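Local coordinates for trehalose-6-phosphate phosphatase (Cryptococcus neoformans, PDB 5DX9), which belongs to the trehalose-phosphatase family of the HAD clan and holds a magnesium ion at its ligand pocket, at residues 15-26 and 54-65; 104-112 and 182-190. All coordinates share one frame; numbering follows the deposited sequence.

Contact 1 (15-26 and 54-65). Unlike the reference sequence in segment 15-26: Asn26 (reference Asp). With MG (magnesium ion), chain C; G6P (6-O-phosphono-alpha-D-glucopyranose), chain B.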
loop_
_atom_site.group_PDB
_atom_site.type_symbol
_atom_site.label_atom_id
_atom_site.label_comp_id
_atom_site.label_asym_id
_atom_site.label_seq_id
_atom_site.Cartn_x
_atom_site.Cartn_y
_atom_site.Cartn_z
ATOM N N TYR A 15 -16.132 6.801 12.421
ATOM C CA TYR A 15 -14.955 7.656 12.535
ATOM C C TYR A 15 -15.067 8.587 13.737
ATOM O O TYR A 15 -14.088 8.828 14.443
ATOM C CB TYR A 15 -14.765 8.470 11.253
ATOM C CG TYR A 15 -13.542 9.365 11.245
ATOM C CD1 TYR A 15 -12.374 8.972 10.606
ATOM C CD2 TYR A 15 -13.560 10.609 11.867
ATOM C CE1 TYR A 15 -11.257 9.791 10.590
ATOM C CE2 TYR A 15 -12.448 11.433 11.857
ATOM C CZ TYR A 15 -11.301 11.018 11.217
ATOM O OH TYR A 15 -10.191 11.832 11.203
ATOM N N LYS A 16 -16.268 9.106 13.962
ATOM C CA LYS A 16 -16.519 10.024 15.066
ATOM C C LYS A 16 -16.454 9.323 16.423
ATOM O O LYS A 16 -16.005 9.908 17.407
ATOM C CB LYS A 16 -17.880 10.703 14.885
ATOM C CG LYS A 16 -17.926 11.694 13.727
ATOM C CD LYS A 16 -19.319 11.781 13.119
ATOM C CE LYS A 16 -20.351 12.226 14.143
ATOM N NZ LYS A 16 -21.735 12.165 13.590
ATOM N N LYS A 17 -16.893 8.068 16.466
ATOM C CA LYS A 17 -16.936 7.303 17.712
ATOM C C LYS A 17 -15.587 6.711 18.121
ATOM O O LYS A 17 -15.395 6.330 19.276
ATOM C CB LYS A 17 -17.953 6.165 17.603
ATOM C CG LYS A 17 -19.410 6.579 17.724
ATOM C CD LYS A 17 -20.310 5.350 17.672
ATOM C CE LYS A 17 -21.784 5.710 17.758
ATOM N NZ LYS A 17 -22.651 4.521 17.511
ATOM N N ALA A 18 -14.660 6.625 17.171
ATOM C CA ALA A 18 -13.410 5.899 17.380
ATOM C C ALA A 18 -12.432 6.623 18.305
ATOM O O ALA A 18 -12.335 7.851 18.295
ATOM C CB ALA A 18 -12.743 5.617 16.038
ATOM N N ASN A 19 -11.703 5.842 19.098
ATOM C CA ASN A 19 -10.672 6.376 19.982
ATOM C C ASN A 19 -9.329 6.506 19.271
ATOM O O ASN A 19 -8.673 7.543 19.353
ATOM C CB ASN A 19 -10.524 5.492 21.221
ATOM C CG ASN A 19 -11.772 5.490 22.085
ATOM O OD1 ASN A 19 -12.416 6.526 22.269
ATOM N ND2 ASN A 19 -12.123 4.322 22.615
ATOM N N LYS A 20 -8.925 5.446 18.575
ATOM C CA LYS A 20 -7.696 5.476 17.787
ATOM C C LYS A 20 -7.934 4.912 16.391
ATOM O O LYS A 20 -8.408 3.787 16.234
ATOM C CB LYS A 20 -6.581 4.702 18.488
ATOM C CG LYS A 20 -5.193 5.083 18.005
ATOM C CD LYS A 20 -4.279 5.403 19.173
ATOM C CE LYS A 20 -3.106 6.262 18.739
ATOM N NZ LYS A 20 -3.556 7.624 18.326
ATOM N N ARG A 21 -7.590 5.696 15.375
ATOM C CA ARG A 21 -7.918 5.347 13.999
ATOM C C ARG A 21 -6.681 5.105 13.132
ATOM O O ARG A 21 -5.794 5.955 13.038
ATOM C CB ARG A 21 -8.786 6.448 13.386
ATOM C CG ARG A 21 -10.057 6.721 14.185
ATOM C CD ARG A 21 -10.938 7.754 13.510
ATOM N NE ARG A 21 -10.370 9.093 13.609
ATOM C CZ ARG A 21 -10.872 10.065 14.363
ATOM N NH1 ARG A 21 -11.968 9.853 15.080
ATOM N NH2 ARG A 21 -10.281 11.253 14.393
ATOM N N LEU A 22 -6.632 3.933 12.508
ATOM C CA LEU A 22 -5.574 3.599 11.560
ATOM C C LEU A 22 -6.041 3.912 10.142
ATOM O O LEU A 22 -6.963 3.276 9.630
ATOM C CB LEU A 22 -5.181 2.125 11.692
ATOM C CG LEU A 22 -3.880 1.670 11.024
ATOM C CD1 LEU A 22 -2.704 2.507 11.504
ATOM C CD2 LEU A 22 -3.632 0.193 11.298
ATOM N N LEU A 23 -5.414 4.902 9.515
ATOM C CA LEU A 23 -5.832 5.342 8.189
ATOM C C LEU A 23 -4.743 5.080 7.151
ATOM O O LEU A 23 -3.686 5.713 7.166
ATOM C CB LEU A 23 -6.200 6.828 8.209
ATOM C CG LEU A 23 -7.257 7.250 9.233
ATOM C CD1 LEU A 23 -7.567 8.746 9.114
ATOM C CD2 LEU A 23 -8.519 6.408 9.082
ATOM N N LEU A 24 -5.018 4.152 6.241
ATOM C CA LEU A 24 -4.012 3.691 5.291
ATOM C C LEU A 24 -4.403 3.995 3.852
ATOM O O LEU A 24 -5.429 3.519 3.365
ATOM C CB LEU A 24 -3.781 2.193 5.475
ATOM C CG LEU A 24 -3.491 1.797 6.924
ATOM C CD1 LEU A 24 -3.466 0.284 7.091
ATOM C CD2 LEU A 24 -2.188 2.426 7.402
ATOM N N PHE A 25 -3.578 4.790 3.177
ATOM C CA PHE A 25 -3.854 5.201 1.804
ATOM C C PHE A 25 -2.773 4.775 0.819
ATOM O O PHE A 25 -1.599 5.115 0.986
ATOM C CB PHE A 25 -4.007 6.719 1.716
ATOM C CG PHE A 25 -5.132 7.270 2.540
ATOM C CD1 PHE A 25 -6.397 7.425 1.996
ATOM C CD2 PHE A 25 -4.922 7.649 3.856
ATOM C CE1 PHE A 25 -7.430 7.940 2.747
ATOM C CE2 PHE A 25 -5.951 8.165 4.613
ATOM C CZ PHE A 25 -7.206 8.311 4.061
ATOM N N ASN A 26 -3.174 4.044 -0.217
ATOM C CA ASN A 26 -2.333 3.878 -1.397
ATOM C C ASN A 26 -2.230 5.236 -2.071
ATOM O O ASN A 26 -3.028 6.129 -1.778
ATOM C CB ASN A 26 -2.911 2.826 -2.347
ATOM C CG ASN A 26 -2.058 2.624 -3.591
ATOM O OD1 ASN A 26 -2.466 2.963 -4.697
ATOM N ND2 ASN A 26 -0.877 2.066 -3.409
ATOM N N LEU A 54 -6.052 15.099 8.575
ATOM C CA LEU A 54 -6.109 13.763 9.154
ATOM C C LEU A 54 -4.899 13.505 10.043
ATOM O O LEU A 54 -5.008 12.851 11.077
ATOM C CB LEU A 54 -6.185 12.698 8.057
ATOM C CG LEU A 54 -7.413 12.684 7.147
ATOM C CD1 LEU A 54 -7.355 11.489 6.205
ATOM C CD2 LEU A 54 -8.690 12.659 7.969
ATOM N N CYS A 55 -3.746 14.017 9.629
ATOM C CA CYS A 55 -2.521 13.874 10.408
ATOM C C CYS A 55 -2.544 14.778 11.639
ATOM O O CYS A 55 -1.984 14.437 12.681
ATOM C CB CYS A 55 -1.297 14.185 9.544
ATOM S SG CYS A 55 -0.991 12.987 8.225
ATOM N N LYS A 56 -3.198 15.929 11.506
ATOM C CA LYS A 56 -3.327 16.892 12.597
ATOM C C LYS A 56 -4.024 16.289 13.816
ATOM O O LYS A 56 -3.769 16.694 14.950
ATOM C CB LYS A 56 -4.091 18.129 12.114
ATOM C CG LYS A 56 -4.484 19.111 13.211
ATOM C CD LYS A 56 -3.374 20.111 13.511
ATOM C CE LYS A 56 -3.793 21.092 14.605
ATOM N NZ LYS A 56 -5.000 21.891 14.231
ATOM N N ASP A 57 -4.901 15.320 13.577
ATOM C CA ASP A 57 -5.609 14.645 14.659
ATOM C C ASP A 57 -4.715 13.605 15.327
ATOM O O ASP A 57 -4.249 12.667 14.680
ATOM C CB ASP A 57 -6.890 13.987 14.137
ATOM C CG ASP A 57 -7.768 13.431 15.248
ATOM O OD1 ASP A 57 -7.301 13.315 16.403
ATOM O OD2 ASP A 57 -8.936 13.097 14.961
ATOM N N PRO A 58 -4.473 13.771 16.634
ATOM C CA PRO A 58 -3.693 12.816 17.430
ATOM C C PRO A 58 -4.364 11.447 17.517
ATOM O O PRO A 58 -3.706 10.459 17.834
ATOM C CB PRO A 58 -3.627 13.480 18.810
ATOM C CG PRO A 58 -3.872 14.933 18.549
ATOM C CD PRO A 58 -4.841 14.967 17.410
ATOM N N LYS A 59 -5.664 11.400 17.242
ATOM C CA LYS A 59 -6.413 10.149 17.276
ATOM C C LYS A 59 -6.066 9.266 16.078
ATOM O O LYS A 59 -6.290 8.054 16.097
ATOM C CB LYS A 59 -7.918 10.433 17.310
ATOM C CG LYS A 59 -8.438 10.867 18.674
ATOM C CD LYS A 59 -9.828 11.484 18.585
ATOM C CE LYS A 59 -9.766 13.008 18.643
ATOM N NZ LYS A 59 -11.124 13.632 18.628
ATOM N N ASN A 60 -5.504 9.884 15.045
ATOM C CA ASN A 60 -5.194 9.182 13.804
ATOM C C ASN A 60 -3.742 8.726 13.686
ATOM O O ASN A 60 -2.817 9.433 14.089
ATOM C CB ASN A 60 -5.533 10.069 12.605
ATOM C CG ASN A 60 -7.023 10.266 12.432
ATOM O OD1 ASN A 60 -7.822 9.430 12.848
ATOM N ND2 ASN A 60 -7.405 11.375 11.810
ATOM N N VAL A 61 -3.555 7.531 13.137
ATOM C CA VAL A 61 -2.242 7.089 12.674
ATOM C C VAL A 61 -2.307 6.920 11.165
ATOM O O VAL A 61 -2.929 5.983 10.665
ATOM C CB VAL A 61 -1.802 5.777 13.330
ATOM C CG1 VAL A 61 -0.627 5.175 12.569
ATOM C CG2 VAL A 61 -1.441 6.015 14.785
ATOM N N VAL A 62 -1.674 7.837 10.444
ATOM C CA VAL A 62 -1.840 7.921 9.000
ATOM C C VAL A 62 -0.585 7.493 8.242
ATOM O O VAL A 62 0.517 7.970 8.517
ATOM C CB VAL A 62 -2.218 9.347 8.575
ATOM C CG1 VAL A 62 -2.685 9.366 7.130
ATOM C CG2 VAL A 62 -3.296 9.898 9.499
ATOM N N TYR A 63 -0.768 6.594 7.282
ATOM C CA TYR A 63 0.330 6.085 6.474
ATOM C C TYR A 63 -0.027 6.098 4.998
ATOM O O TYR A 63 -1.187 5.916 4.628
ATOM C CB TYR A 63 0.695 4.655 6.882
ATOM C CG TYR A 63 1.728 4.534 7.978
ATOM C CD1 TYR A 63 3.034 4.162 7.687
ATOM C CD2 TYR A 63 1.396 4.773 9.304
ATOM C CE1 TYR A 63 3.981 4.038 8.684
ATOM C CE2 TYR A 63 2.338 4.653 10.309
ATOM C CZ TYR A 63 3.629 4.285 9.994
ATOM O OH TYR A 63 4.574 4.162 10.990
ATOM N N LEU A 64 0.977 6.316 4.159
ATOM C CA LEU A 64 0.861 5.997 2.747
ATOM C C LEU A 64 1.579 4.674 2.520
ATOM O O LEU A 64 2.696 4.480 2.997
ATOM C CB LEU A 64 1.458 7.099 1.869
ATOM C CG LEU A 64 0.841 8.494 1.982
ATOM C CD1 LEU A 64 1.403 9.404 0.903
ATOM C CD2 LEU A 64 -0.674 8.428 1.895
ATOM N N ILE A 65 0.925 3.754 1.821
ATOM C CA ILE A 65 1.538 2.476 1.490
ATOM C C ILE A 65 1.559 2.337 -0.021
ATOM O O ILE A 65 0.521 2.142 -0.652
ATOM C CB ILE A 65 0.793 1.294 2.137
ATOM C CG1 ILE A 65 0.734 1.486 3.655
ATOM C CG2 ILE A 65 1.471 -0.023 1.790
ATOM C CD1 ILE A 65 0.150 0.309 4.408
HETATM MG MG MG C . -1.961 2.354 -6.624
HETATM C C1 G6P B . 3.589 4.116 -10.306
HETATM C C2 G6P B . 5.093 4.153 -10.066
HETATM C C3 G6P B . 5.708 2.770 -10.161
HETATM C C4 G6P B . 5.071 1.843 -9.147
HETATM C C5 G6P B . 3.535 1.925 -9.064
HETATM C C6 G6P B . 3.029 1.694 -7.627
HETATM O O1 G6P B . 3.256 3.809 -11.662
HETATM O O2 G6P B . 5.695 5.033 -11.012
HETATM O O3 G6P B . 7.108 2.826 -9.853
HETATM O O4 G6P B . 5.516 0.532 -9.521
HETATM O O5 G6P B . 2.956 3.189 -9.423
HETATM O O6 G6P B . 2.410 2.888 -7.087
HETATM P P G6P B . 1.276 2.805 -5.921
HETATM O O1P G6P B . 1.269 4.093 -4.957
HETATM O O2P G6P B . -0.055 2.717 -6.563
HETATM O O3P G6P B . 1.576 1.468 -5.078
HETATM O O HOH W 1 -2.143 2.039 -8.687
HETATM O O HOH W 2 -1.517 0.516 -5.825
#
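Arg21 and Asn60 pair across the neighbouring parallel strands 21-25 and 60-65, and the amide of Asn60 is gripped at both ends. Its OD1 takes a bond from Arg21 NE at 2.7 Å, on a lone pair in the carbonyl plane. Its ND2 gives one proton to Tyr15 OH at 2.9 Å, almost straight at 174°, and the other to Leu54 O, with both acceptors in the amide plane, so the flip of the amide is fixed. Arg21 is layered in turn: Tyr15 CE2 sits over the centre of one guanidinium face and Lys59 CB covers the opposite one toward its rim. Arg21 NH2 faces Asp57 OD2 as a salt bridge, but the modelled spacing is too tight to be trusted in detail. Asp57 also closes an Asx turn, its OD1 receiving Lys59 N.

Backbone bonds then alternate between the strands, from Arg21 N to Lys59 O through to Ile65 N with Phe25 O. On one face of the sheet Leu54 CD1 meets Phe25 CZ at 3.8 Å; on the other, Leu22 CD1 presses on Val61 CG1 at 3.5 Å. Beyond Phe25, Asn26 is an aspartate in the reference sequence. With CG anti to the backbone N (chi1 -180°), its amide reaches the metal and the phosphate: OD1 binds magnesium at 2.1 Å and also accepts from Thr30 OG1, while ND2 bonds both Ile65 O at 3.1 Å and phosphate O3P of 6-O-phosphono-alpha-D-glucopyranose at 3.0 Å. Asp28 and Asp212 complete the protein's share of the metal site.

Together with helix 45-56 the strands form a beta-alpha-beta unit in the central sheet of this HAD-clan fold. Strand 206-211 pairs with the other edge of 21-25, helix 291-306 packs over Tyr15 and Leu54, and helix 190-200 meets Leu24 and Tyr63.

Contact 2 (104-112 and 182-190); sequences MTEALDMSW and EVRPLAVNK. With G6P (6-O-phosphono-alpha-D-glucopyranose), chain B.
Leu108 and Met110 in the irregular segment 104-112 face Pro185, where strand 182-185 runs out. The backbones keep well apart, with CA atoms of Met110 and Pro185 7.4 Å from each other, and no hydrogen bond joins the segments. Each segment also has a type I turn of its own, Thr105 to Leu108 in one and Pro185 to Val188 in the other, and Asp109 makes an Asx turn with Ser111 N.

The joint is made of apolar side chains. Leu108 sets both methyls against the second turn: CD2 touches Ala187 CB at 3.8 Å, while CD1 meets Val188 CG1 at 4.0 Å and lies near Pro185 CB as well. The proline ring is also met by selenomethionine Met110: the bend at chi2 (-70°) lays SE 3.8 Å from Pro185 CG, and that at chi3 brings CE against the same atom. Trp112 brings the benzene half of its indole up to the strand. CZ3 packs on Val183 CG1 at 3.6 Å, CH2 approaches Val183 O at 3.5 Å, and CZ2 reaches Pro185 N at 3.8 Å. Behind this surface Arg184 NH1 bonds Pro185 O at 3.0 Å, which ties the strand end to its own turn.

Segment 182-190 also carries Glu182 and Lys190 of the ligand pocket. The contact packs the loop between strand 102-103 and helix 112-125 against strand 180-185 of a four-stranded antiparallel sheet, consistent with the cap domain of HAD-clan trehalose-phosphatases. That helix adds Val116 and Phe120 beside Val183, Ile172 of neighbouring strand 172-177 touches both Val183 and Trp112, and Asn189 caps helix 190-200 by accepting from Glu192 N.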
loop_
_atom_site.group_PDB
_atom_site.type_symbol
_atom_site.label_atom_id
_atom_site.label_comp_id
_atom_site.label_asym_id
_atom_site.label_seq_id
_atom_site.Cartn_x
_atom_site.Cartn_y
_atom_site.Cartn_z
HETATM N N MSE A 104 13.587 -2.661 5.078
HETATM C CA MSE A 104 13.008 -3.953 5.419
HETATM C C MSE A 104 13.693 -5.094 4.665
HETATM O O MSE A 104 13.370 -6.267 4.866
HETATM C CB MSE A 104 11.508 -3.948 5.112
HETATM C CG MSE A 104 10.623 -4.551 6.191
HETATM SE SE MSE A 104 10.681 -3.544 7.857
HETATM C CE MSE A 104 10.926 -1.758 7.121
ATOM N N THR A 105 14.647 -4.748 3.805
ATOM C CA THR A 105 15.230 -5.713 2.876
ATOM C C THR A 105 16.680 -6.090 3.180
ATOM O O THR A 105 17.268 -6.909 2.473
ATOM C CB THR A 105 15.175 -5.182 1.432
ATOM O OG1 THR A 105 16.052 -4.057 1.304
ATOM C CG2 THR A 105 13.756 -4.761 1.070
ATOM N N GLU A 106 17.253 -5.497 4.225
ATOM C CA GLU A 106 18.661 -5.709 4.555
ATOM C C GLU A 106 19.047 -7.185 4.631
ATOM O O GLU A 106 20.129 -7.571 4.189
ATOM C CB GLU A 106 19.004 -5.026 5.881
ATOM C CG GLU A 106 19.475 -3.589 5.739
ATOM C CD GLU A 106 20.907 -3.398 6.203
ATOM O OE1 GLU A 106 21.570 -4.408 6.528
ATOM O OE2 GLU A 106 21.369 -2.237 6.248
ATOM N N ALA A 107 18.155 -8.004 5.177
ATOM C CA ALA A 107 18.439 -9.423 5.376
ATOM C C ALA A 107 18.052 -10.275 4.168
ATOM O O ALA A 107 18.081 -11.506 4.234
ATOM C CB ALA A 107 17.723 -9.927 6.622
ATOM N N LEU A 108 17.697 -9.624 3.066
ATOM C CA LEU A 108 17.233 -10.340 1.882
ATOM C C LEU A 108 18.282 -10.356 0.769
ATOM O O LEU A 108 19.118 -9.457 0.673
ATOM C CB LEU A 108 15.933 -9.720 1.365
ATOM C CG LEU A 108 14.779 -9.660 2.366
ATOM C CD1 LEU A 108 13.602 -8.890 1.786
ATOM C CD2 LEU A 108 14.359 -11.061 2.776
ATOM N N ASP A 109 18.225 -11.390 -0.065
ATOM C CA ASP A 109 19.125 -11.527 -1.205
ATOM C C ASP A 109 18.667 -10.627 -2.350
ATOM O O ASP A 109 17.619 -10.860 -2.954
ATOM C CB ASP A 109 19.187 -12.992 -1.655
ATOM C CG ASP A 109 20.021 -13.187 -2.910
ATOM O OD1 ASP A 109 20.950 -12.384 -3.144
ATOM O OD2 ASP A 109 19.745 -14.150 -3.660
HETATM N N MSE A 110 19.458 -9.600 -2.648
HETATM C CA MSE A 110 19.063 -8.596 -3.631
HETATM C C MSE A 110 19.898 -8.654 -4.910
HETATM O O MSE A 110 19.894 -7.712 -5.707
HETATM C CB MSE A 110 19.156 -7.197 -3.016
HETATM C CG MSE A 110 18.319 -7.014 -1.754
HETATM SE SE MSE A 110 16.393 -7.014 -2.106
HETATM C CE MSE A 110 16.278 -5.330 -3.087
ATOM N N SER A 111 20.603 -9.762 -5.111
ATOM C CA SER A 111 21.499 -9.893 -6.259
ATOM C C SER A 111 20.747 -9.964 -7.590
ATOM O O SER A 111 21.357 -9.930 -8.661
ATOM C CB SER A 111 22.385 -11.129 -6.097
ATOM O OG SER A 111 21.603 -12.295 -5.913
ATOM N N TRP A 112 19.422 -10.045 -7.515
ATOM C CA TRP A 112 18.586 -10.180 -8.703
ATOM C C TRP A 112 18.403 -8.865 -9.463
ATOM O O TRP A 112 17.950 -8.862 -10.608
ATOM C CB TRP A 112 17.211 -10.742 -8.317
ATOM C CG TRP A 112 16.478 -9.912 -7.282
ATOM C CD1 TRP A 112 16.416 -10.143 -5.935
ATOM C CD2 TRP A 112 15.710 -8.722 -7.517
ATOM N NE1 TRP A 112 15.660 -9.173 -5.319
ATOM C CE2 TRP A 112 15.214 -8.290 -6.268
ATOM C CE3 TRP A 112 15.392 -7.980 -8.661
ATOM C CZ2 TRP A 112 14.420 -7.150 -6.130
ATOM C CZ3 TRP A 112 14.605 -6.846 -8.522
ATOM C CH2 TRP A 112 14.125 -6.445 -7.264
ATOM N N GLU A 182 6.773 -4.791 -12.813
ATOM C CA GLU A 182 7.629 -4.481 -11.677
ATOM C C GLU A 182 8.138 -5.748 -11.006
ATOM O O GLU A 182 7.425 -6.746 -10.914
ATOM C CB GLU A 182 6.886 -3.615 -10.663
ATOM C CG GLU A 182 7.789 -3.017 -9.597
ATOM C CD GLU A 182 7.062 -2.032 -8.705
ATOM O OE1 GLU A 182 7.738 -1.318 -7.928
ATOM O OE2 GLU A 182 5.815 -1.971 -8.785
ATOM N N VAL A 183 9.382 -5.711 -10.551
ATOM C CA VAL A 183 9.944 -6.830 -9.809
ATOM C C VAL A 183 10.312 -6.345 -8.422
ATOM O O VAL A 183 10.975 -5.319 -8.276
ATOM C CB VAL A 183 11.182 -7.428 -10.501
ATOM C CG1 VAL A 183 11.687 -8.634 -9.723
ATOM C CG2 VAL A 183 10.857 -7.811 -11.935
ATOM N N ARG A 184 9.861 -7.073 -7.407
ATOM C CA ARG A 184 10.139 -6.720 -6.019
ATOM C C ARG A 184 10.686 -7.922 -5.280
ATOM O O ARG A 184 10.595 -9.046 -5.767
ATOM C CB ARG A 184 8.879 -6.216 -5.311
ATOM C CG ARG A 184 7.827 -7.298 -5.082
ATOM C CD ARG A 184 6.887 -6.928 -3.943
ATOM N NE ARG A 184 5.642 -7.686 -3.999
ATOM C CZ ARG A 184 5.491 -8.928 -3.547
ATOM N NH1 ARG A 184 6.512 -9.579 -3.001
ATOM N NH2 ARG A 184 4.311 -9.526 -3.649
ATOM N N PRO A 185 11.257 -7.687 -4.092
ATOM C CA PRO A 185 11.673 -8.799 -3.240
ATOM C C PRO A 185 10.460 -9.639 -2.872
ATOM O O PRO A 185 9.393 -9.084 -2.602
ATOM C CB PRO A 185 12.270 -8.104 -2.012
ATOM C CG PRO A 185 12.611 -6.725 -2.476
ATOM C CD PRO A 185 11.558 -6.381 -3.486
ATOM N N LEU A 186 10.622 -10.957 -2.877
ATOM C CA LEU A 186 9.510 -11.863 -2.632
ATOM C C LEU A 186 8.942 -11.722 -1.227
ATOM O O LEU A 186 7.743 -11.897 -1.020
ATOM C CB LEU A 186 9.945 -13.313 -2.862
ATOM C CG LEU A 186 8.896 -14.373 -2.519
ATOM C CD1 LEU A 186 7.692 -14.259 -3.449
ATOM C CD2 LEU A 186 9.497 -15.775 -2.569
ATOM N N ALA A 187 9.804 -11.394 -0.269
ATOM C CA ALA A 187 9.445 -11.476 1.144
ATOM C C ALA A 187 8.790 -10.209 1.692
ATOM O O ALA A 187 8.448 -10.145 2.872
ATOM C CB ALA A 187 10.680 -11.822 1.968
ATOM N N VAL A 188 8.611 -9.201 0.846
ATOM C CA VAL A 188 7.926 -7.987 1.274
ATOM C C VAL A 188 6.680 -7.722 0.440
ATOM O O VAL A 188 6.622 -8.062 -0.742
ATOM C CB VAL A 188 8.841 -6.753 1.194
ATOM C CG1 VAL A 188 10.120 -6.990 1.985
ATOM C CG2 VAL A 188 9.146 -6.407 -0.261
ATOM N N ASN A 189 5.678 -7.124 1.075
ATOM C CA ASN A 189 4.496 -6.645 0.375
ATOM C C ASN A 189 3.750 -5.641 1.235
ATOM O O ASN A 189 4.052 -5.472 2.419
ATOM C CB ASN A 189 3.573 -7.804 -0.027
ATOM C CG ASN A 189 3.131 -8.646 1.157
ATOM O OD1 ASN A 189 2.279 -8.234 1.944
ATOM N ND2 ASN A 189 3.693 -9.844 1.274
ATOM N N LYS A 190 2.780 -4.963 0.636
ATOM C CA LYS A 190 2.019 -3.949 1.347
ATOM C C LYS A 190 1.227 -4.548 2.505
ATOM O O LYS A 190 0.898 -3.853 3.466
ATOM C CB LYS A 190 1.077 -3.230 0.387
ATOM C CG LYS A 190 1.780 -2.467 -0.721
ATOM C CD LYS A 190 0.768 -2.027 -1.753
ATOM C CE LYS A 190 1.396 -1.153 -2.819
ATOM N NZ LYS A 190 0.468 -0.907 -3.964
HETATM C C1 G6P B . 3.589 4.116 -10.306
HETATM C C2 G6P B . 5.093 4.153 -10.066
HETATM C C3 G6P B . 5.708 2.770 -10.161
HETATM C C4 G6P B . 5.071 1.843 -9.147
HETATM C C5 G6P B . 3.535 1.925 -9.064
HETATM C C6 G6P B . 3.029 1.694 -7.627
HETATM O O1 G6P B . 3.256 3.809 -11.662
HETATM O O2 G6P B . 5.695 5.033 -11.012
HETATM O O3 G6P B . 7.108 2.826 -9.853
HETATM O O4 G6P B . 5.516 0.532 -9.521
HETATM O O5 G6P B . 2.956 3.189 -9.423
HETATM O O6 G6P B . 2.410 2.888 -7.087
HETATM P P G6P B . 1.276 2.805 -5.921
HETATM O O1P G6P B . 1.269 4.093 -4.957
HETATM O O2P G6P B . -0.055 2.717 -6.563
HETATM O O3P G6P B . 1.576 1.468 -5.078
#

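How the contacts relate
Contact 1 closes along the chain before contact 2 opens, and their centres lie 28 Å apart on opposite sides of the chain's centre; even so, their ends meet at 6-O-phosphono-alpha-D-glucopyranose. Phosphate oxygen O3P, which Asn26 of contact 1 holds, also accepts from Lys190 NZ of contact 2 at 2.8 Å. At the sugar, O4 donates to Glu182 OE2 at 2.6 Å. The segments touch directly too: Asn26 ND2 is 3.3 Å from Lys190 NZ, and Ile65 CG2 is 3.5 Å from Lys190 CG. Contact 1 thus contributes to the magnesium and phosphate end of the pocket, and segment 182-190 reaches both phosphate and sugar. Lys135 and Glu133 also hydrogen-bond this ligand.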